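Local coordinates for protein heme oxygenase (Leptospira interrogans, PDB 5KZL) that catalyses the oxygen-dependent breakdown of heme, opening the porphyrin ring to biliverdin with release of iron and carbon monoxide, at residues A[17-31]-A[198-212]. The protein carries 1 engineered substitution. Residues are numbered along the deposited sequence; the frame is centred on the assembly and turned at random.
Sequences GTSEEHKAAESSAFI and SKQVFLLNQGIFSEL. With HEM (protoporphyrin IX containing Fe), chain B.
Ile31 sets CD1 over the middle of one face of Phe209, a CH-pi contact 3.8 Å from the ring centroid, while the carbonyl oxygen of Asn205 lies above the opposite face, toward the rim. The edge of this ring turns to the heme, where Phe209 CE2 comes within 3.3 Å of the vinyl carbon CBB. Phe202 takes the backbone N of His22 over one face, and Glu21 CB and Thr18 CB approach it obliquely; Phe202 CE1 reaches the heme methyl CMB at 3.4 Å. Farther along, Leu212 CD1 covers one face of Phe30, 3.7 Å from its centroid. Phenylalanine suits position 209, where a flat apolar ring packs a face against Ile31 and meets the heme vinyl at its edge; Phe202 packs between helix 19-24 and the heme methyl. The arrangement belongs to the all-helical heme oxygenase fold: helix 19-24 runs almost parallel to residues 198-210 of the C-terminal helix, at 4°, and supplies the proximal ligand. With CG anti to its backbone N (chi1 -173°), His22 keeps CB against Phe202 and carries its ring to the heme, where NE2 binds the iron at 2.3 Å; a water is the other axial ligand. Small Ala25 lets Gln206 CG pack against its CA at 3.5 Å, and its own CB also touches the heme vinyl. At the end near Gly17, Lys199 is long enough to bridge the helices. Bent at its last torsion (chi4 -88°), its NZ donates a hydrogen bond to Gly17 O, almost in line with the carbonyl, and another to Glu21 OE2 as part of a salt bridge, 2.9 Å, approached from above the carboxylate plane.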
# COMPACT_ATOMS: atom_id res chain seq x y z
N GLY A 17 14.09 -10.59 2.91
CA GLY A 17 14.82 -9.50 2.28
C GLY A 17 14.38 -8.09 2.63
O GLY A 17 15.14 -7.15 2.40
N THR A 18 13.15 -7.90 3.15
CA THR A 18 12.69 -6.53 3.43
C THR A 18 12.41 -6.26 4.92
O THR A 18 11.85 -5.21 5.24
CB THR A 18 11.48 -6.13 2.55
OG1 THR A 18 10.35 -6.94 2.87
CG2 THR A 18 11.79 -6.16 1.06
N SER A 19 12.86 -7.16 5.83
CA SER A 19 12.68 -7.01 7.28
C SER A 19 13.27 -5.70 7.81
O SER A 19 12.62 -5.05 8.62
CB SER A 19 13.29 -8.20 8.01
OG SER A 19 14.65 -8.38 7.63
N GLU A 20 14.46 -5.30 7.34
CA GLU A 20 15.08 -4.04 7.80
C GLU A 20 14.37 -2.79 7.26
O GLU A 20 14.26 -1.81 7.99
CB GLU A 20 16.58 -4.01 7.48
CG GLU A 20 17.39 -4.97 8.34
CD GLU A 20 18.75 -5.40 7.82
OE1 GLU A 20 19.40 -4.62 7.09
OE2 GLU A 20 19.17 -6.53 8.17
N GLU A 21 13.89 -2.83 6.00
CA GLU A 21 13.21 -1.72 5.33
C GLU A 21 11.88 -1.40 6.02
O GLU A 21 11.51 -0.22 6.10
CB GLU A 21 12.99 -2.03 3.83
CG GLU A 21 14.24 -1.98 2.96
CD GLU A 21 15.23 -3.12 3.09
OE1 GLU A 21 14.90 -4.15 3.72
OE2 GLU A 21 16.36 -2.98 2.57
N HIS A 22 11.17 -2.45 6.48
CA HIS A 22 9.90 -2.37 7.21
C HIS A 22 10.16 -1.57 8.49
O HIS A 22 9.46 -0.59 8.72
CB HIS A 22 9.36 -3.80 7.51
CG HIS A 22 7.98 -3.83 8.10
ND1 HIS A 22 7.77 -3.65 9.46
CD2 HIS A 22 6.79 -4.07 7.51
CE1 HIS A 22 6.46 -3.76 9.65
NE2 HIS A 22 5.83 -4.01 8.50
N LYS A 23 11.22 -1.93 9.25
CA LYS A 23 11.63 -1.22 10.47
C LYS A 23 12.00 0.25 10.19
O LYS A 23 11.45 1.14 10.85
CB LYS A 23 12.75 -1.98 11.20
CG LYS A 23 13.00 -1.48 12.63
CD LYS A 23 14.50 -1.40 12.95
CE LYS A 23 14.99 0.01 13.18
NZ LYS A 23 15.33 0.72 11.92
N ALA A 24 12.86 0.52 9.17
CA ALA A 24 13.28 1.88 8.81
C ALA A 24 12.13 2.82 8.40
O ALA A 24 12.23 4.03 8.58
CB ALA A 24 14.35 1.84 7.73
N ALA A 25 11.01 2.25 7.87
CA ALA A 25 9.82 3.02 7.46
C ALA A 25 9.08 3.69 8.65
O ALA A 25 8.23 4.57 8.45
CB ALA A 25 8.88 2.14 6.64
N GLU A 26 9.48 3.33 9.89
CA GLU A 26 8.94 3.88 11.14
C GLU A 26 9.86 4.96 11.75
O GLU A 26 9.56 5.46 12.85
CB GLU A 26 8.68 2.75 12.15
CG GLU A 26 7.62 1.77 11.70
CD GLU A 26 7.99 0.31 11.83
OE1 GLU A 26 8.81 -0.04 12.71
OE2 GLU A 26 7.43 -0.49 11.05
N SER A 27 10.95 5.33 11.04
CA SER A 27 11.89 6.37 11.46
C SER A 27 11.24 7.75 11.34
O SER A 27 11.76 8.73 11.88
CB SER A 27 13.18 6.31 10.64
OG SER A 27 13.97 5.21 11.06
N SER A 28 10.10 7.82 10.65
CA SER A 28 9.30 9.04 10.52
C SER A 28 8.63 9.26 11.86
O SER A 28 8.24 8.29 12.51
CB SER A 28 8.24 8.88 9.43
OG SER A 28 8.07 7.54 8.99
N ALA A 29 8.50 10.53 12.28
CA ALA A 29 7.82 10.88 13.52
C ALA A 29 6.30 10.71 13.38
O ALA A 29 5.60 10.56 14.39
CB ALA A 29 8.13 12.30 13.91
N PHE A 30 5.80 10.76 12.12
CA PHE A 30 4.37 10.56 11.84
C PHE A 30 3.99 9.14 12.30
O PHE A 30 3.04 8.98 13.07
CB PHE A 30 4.04 10.75 10.35
CG PHE A 30 2.60 10.41 10.04
CD1 PHE A 30 1.57 11.27 10.40
CD2 PHE A 30 2.27 9.21 9.41
CE1 PHE A 30 0.23 10.95 10.13
CE2 PHE A 30 0.93 8.88 9.17
CZ PHE A 30 -0.07 9.75 9.53
N ILE A 31 4.77 8.13 11.86
CA ILE A 31 4.54 6.73 12.21
C ILE A 31 4.84 6.46 13.69
O ILE A 31 4.05 5.78 14.34
CB ILE A 31 5.28 5.75 11.24
CG1 ILE A 31 4.91 6.04 9.76
CG2 ILE A 31 5.02 4.28 11.59
CD1 ILE A 31 3.43 5.69 9.31
N SER A 198 10.91 -4.07 -4.33
CA SER A 198 10.24 -4.01 -3.02
C SER A 198 10.98 -3.06 -2.08
O SER A 198 10.36 -2.23 -1.42
CB SER A 198 10.12 -5.41 -2.41
OG SER A 198 9.36 -6.25 -3.26
N LYS A 199 12.33 -3.14 -2.06
CA LYS A 199 13.14 -2.23 -1.24
C LYS A 199 12.93 -0.76 -1.64
O LYS A 199 12.82 0.11 -0.75
CB LYS A 199 14.61 -2.60 -1.33
CG LYS A 199 14.91 -3.94 -0.66
CD LYS A 199 16.35 -4.34 -0.91
CE LYS A 199 16.68 -5.63 -0.23
NZ LYS A 199 17.13 -5.40 1.16
N GLN A 200 12.84 -0.50 -2.96
CA GLN A 200 12.60 0.83 -3.52
C GLN A 200 11.22 1.33 -3.07
O GLN A 200 11.09 2.50 -2.69
CB GLN A 200 12.63 0.77 -5.06
CG GLN A 200 13.86 1.35 -5.71
CD GLN A 200 14.09 2.78 -5.33
OE1 GLN A 200 13.41 3.73 -5.75
NE2 GLN A 200 15.04 2.95 -4.46
N VAL A 201 10.22 0.45 -3.09
CA VAL A 201 8.85 0.80 -2.67
C VAL A 201 8.87 1.20 -1.19
O VAL A 201 8.27 2.23 -0.87
CB VAL A 201 7.78 -0.30 -2.95
CG1 VAL A 201 6.38 0.17 -2.56
CG2 VAL A 201 7.79 -0.72 -4.41
N PHE A 202 9.56 0.43 -0.32
CA PHE A 202 9.64 0.81 1.10
C PHE A 202 10.24 2.21 1.22
O PHE A 202 9.72 3.03 1.98
CB PHE A 202 10.47 -0.18 1.95
CG PHE A 202 9.66 -1.33 2.51
CD1 PHE A 202 8.87 -1.17 3.65
CD2 PHE A 202 9.71 -2.59 1.92
CE1 PHE A 202 8.11 -2.23 4.15
CE2 PHE A 202 8.95 -3.65 2.42
CZ PHE A 202 8.15 -3.47 3.52
N LEU A 203 11.29 2.51 0.42
CA LEU A 203 11.93 3.83 0.45
C LEU A 203 10.95 4.93 -0.00
O LEU A 203 10.95 6.03 0.59
CB LEU A 203 13.16 3.83 -0.47
CG LEU A 203 14.12 5.01 -0.23
CD1 LEU A 203 14.93 4.81 1.10
CD2 LEU A 203 15.07 5.18 -1.41
N LEU A 204 10.12 4.63 -1.02
CA LEU A 204 9.16 5.63 -1.53
C LEU A 204 8.09 5.92 -0.48
O LEU A 204 7.70 7.07 -0.33
CB LEU A 204 8.55 5.20 -2.87
CG LEU A 204 9.53 5.26 -4.08
CD1 LEU A 204 9.03 4.38 -5.22
CD2 LEU A 204 9.69 6.66 -4.60
N ASN A 205 7.71 4.90 0.31
CA ASN A 205 6.77 5.08 1.43
C ASN A 205 7.40 5.91 2.53
O ASN A 205 6.74 6.79 3.06
CB ASN A 205 6.29 3.73 1.96
CG ASN A 205 5.17 3.21 1.12
OD1 ASN A 205 4.01 3.55 1.35
ND2 ASN A 205 5.49 2.56 -0.00
N GLN A 206 8.70 5.67 2.85
CA GLN A 206 9.44 6.48 3.85
C GLN A 206 9.46 7.94 3.38
O GLN A 206 9.34 8.85 4.21
CB GLN A 206 10.88 5.98 4.02
CG GLN A 206 10.99 4.56 4.57
CD GLN A 206 12.41 4.10 4.85
OE1 GLN A 206 13.23 4.84 5.42
NE2 GLN A 206 12.72 2.84 4.52
N GLY A 207 9.60 8.14 2.07
CA GLY A 207 9.60 9.46 1.43
C GLY A 207 8.32 10.24 1.65
O GLY A 207 8.36 11.41 2.04
N ILE A 208 7.17 9.60 1.45
CA ILE A 208 5.88 10.27 1.68
C ILE A 208 5.66 10.50 3.19
O ILE A 208 5.16 11.56 3.55
CB ILE A 208 4.65 9.61 0.96
CG1 ILE A 208 4.41 8.17 1.42
CG2 ILE A 208 4.78 9.70 -0.57
CD1 ILE A 208 3.19 7.45 0.79
N PHE A 209 6.09 9.56 4.06
CA PHE A 209 5.96 9.72 5.51
C PHE A 209 6.82 10.87 6.04
O PHE A 209 6.41 11.56 7.00
CB PHE A 209 6.22 8.41 6.28
CG PHE A 209 5.29 7.24 5.98
CD1 PHE A 209 3.99 7.45 5.52
CD2 PHE A 209 5.72 5.93 6.18
CE1 PHE A 209 3.15 6.36 5.24
CE2 PHE A 209 4.86 4.85 5.92
CZ PHE A 209 3.59 5.08 5.44
N SER A 210 8.01 11.07 5.40
CA SER A 210 8.99 12.12 5.72
C SER A 210 8.40 13.52 5.59
O SER A 210 8.89 14.45 6.22
CB SER A 210 10.21 12.01 4.81
OG SER A 210 10.08 12.78 3.63
N GLU A 211 7.38 13.67 4.75
CA GLU A 211 6.75 14.97 4.50
C GLU A 211 5.78 15.43 5.56
O GLU A 211 5.47 16.62 5.63
CB GLU A 211 6.01 14.93 3.17
CG GLU A 211 6.91 14.95 1.97
CD GLU A 211 6.16 14.83 0.66
OE1 GLU A 211 5.13 14.12 0.64
OE2 GLU A 211 6.65 15.36 -0.35
N LEU A 212 5.24 14.48 6.34
CA LEU A 212 4.17 14.69 7.32
C LEU A 212 4.61 15.35 8.63
O LEU A 212 5.83 15.43 8.86
CB LEU A 212 3.43 13.38 7.59
CG LEU A 212 2.79 12.76 6.33
CD1 LEU A 212 2.49 11.27 6.52
CD2 LEU A 212 1.54 13.52 5.91
OXT LEU A 212 3.75 15.91 9.33
CHA HEM B . 3.46 -7.09 7.84
CHB HEM B . 4.37 -3.50 4.88
CHC HEM B . 4.07 -0.50 8.59
CHD HEM B . 2.31 -3.94 11.22
C1A HEM B . 3.72 -6.37 6.73
C2A HEM B . 4.00 -6.95 5.45
C3A HEM B . 4.28 -5.94 4.64
C4A HEM B . 4.16 -4.76 5.36
CMA HEM B . 4.61 -6.02 3.20
CAA HEM B . 3.99 -8.42 5.08
CBA HEM B . 5.27 -9.17 5.52
CGA HEM B . 5.25 -10.54 4.99
O1A HEM B . 6.09 -10.90 4.22
O2A HEM B . 4.35 -11.28 5.34
C1B HEM B . 4.39 -2.34 5.64
C2B HEM B . 4.78 -1.04 5.11
C3B HEM B . 4.69 -0.22 6.17
C4B HEM B . 4.26 -1.02 7.33
CMB HEM B . 5.15 -0.67 3.72
CAB HEM B . 4.95 1.16 6.28
CBB HEM B . 5.57 1.64 5.33
C1C HEM B . 3.42 -1.10 9.61
C2C HEM B . 2.84 -0.45 10.74
C3C HEM B . 2.33 -1.45 11.48
C4C HEM B . 2.57 -2.69 10.79
CMC HEM B . 2.80 1.05 11.02
CAC HEM B . 1.65 -1.26 12.74
CBC HEM B . 0.87 -2.15 13.19
C1D HEM B . 2.58 -5.11 10.54
C2D HEM B . 2.33 -6.46 11.11
C3D HEM B . 2.61 -7.31 10.17
C4D HEM B . 3.07 -6.51 9.02
CMD HEM B . 1.78 -6.76 12.46
CAD HEM B . 2.54 -8.81 10.29
CBD HEM B . 1.17 -9.36 10.24
CGD HEM B . 1.12 -10.85 10.34
O1D HEM B . 2.07 -11.50 10.16
O2D HEM B . 0.07 -11.35 10.60
NA HEM B . 3.87 -5.05 6.60
NB HEM B . 4.17 -2.21 6.90
NC HEM B . 3.24 -2.40 9.71
ND HEM B . 3.01 -5.22 9.30
FE HEM B . 3.58 -3.76 8.16
O HOH W 1 10.21 8.52 6.77
O HOH W 2 1.40 -3.40 7.60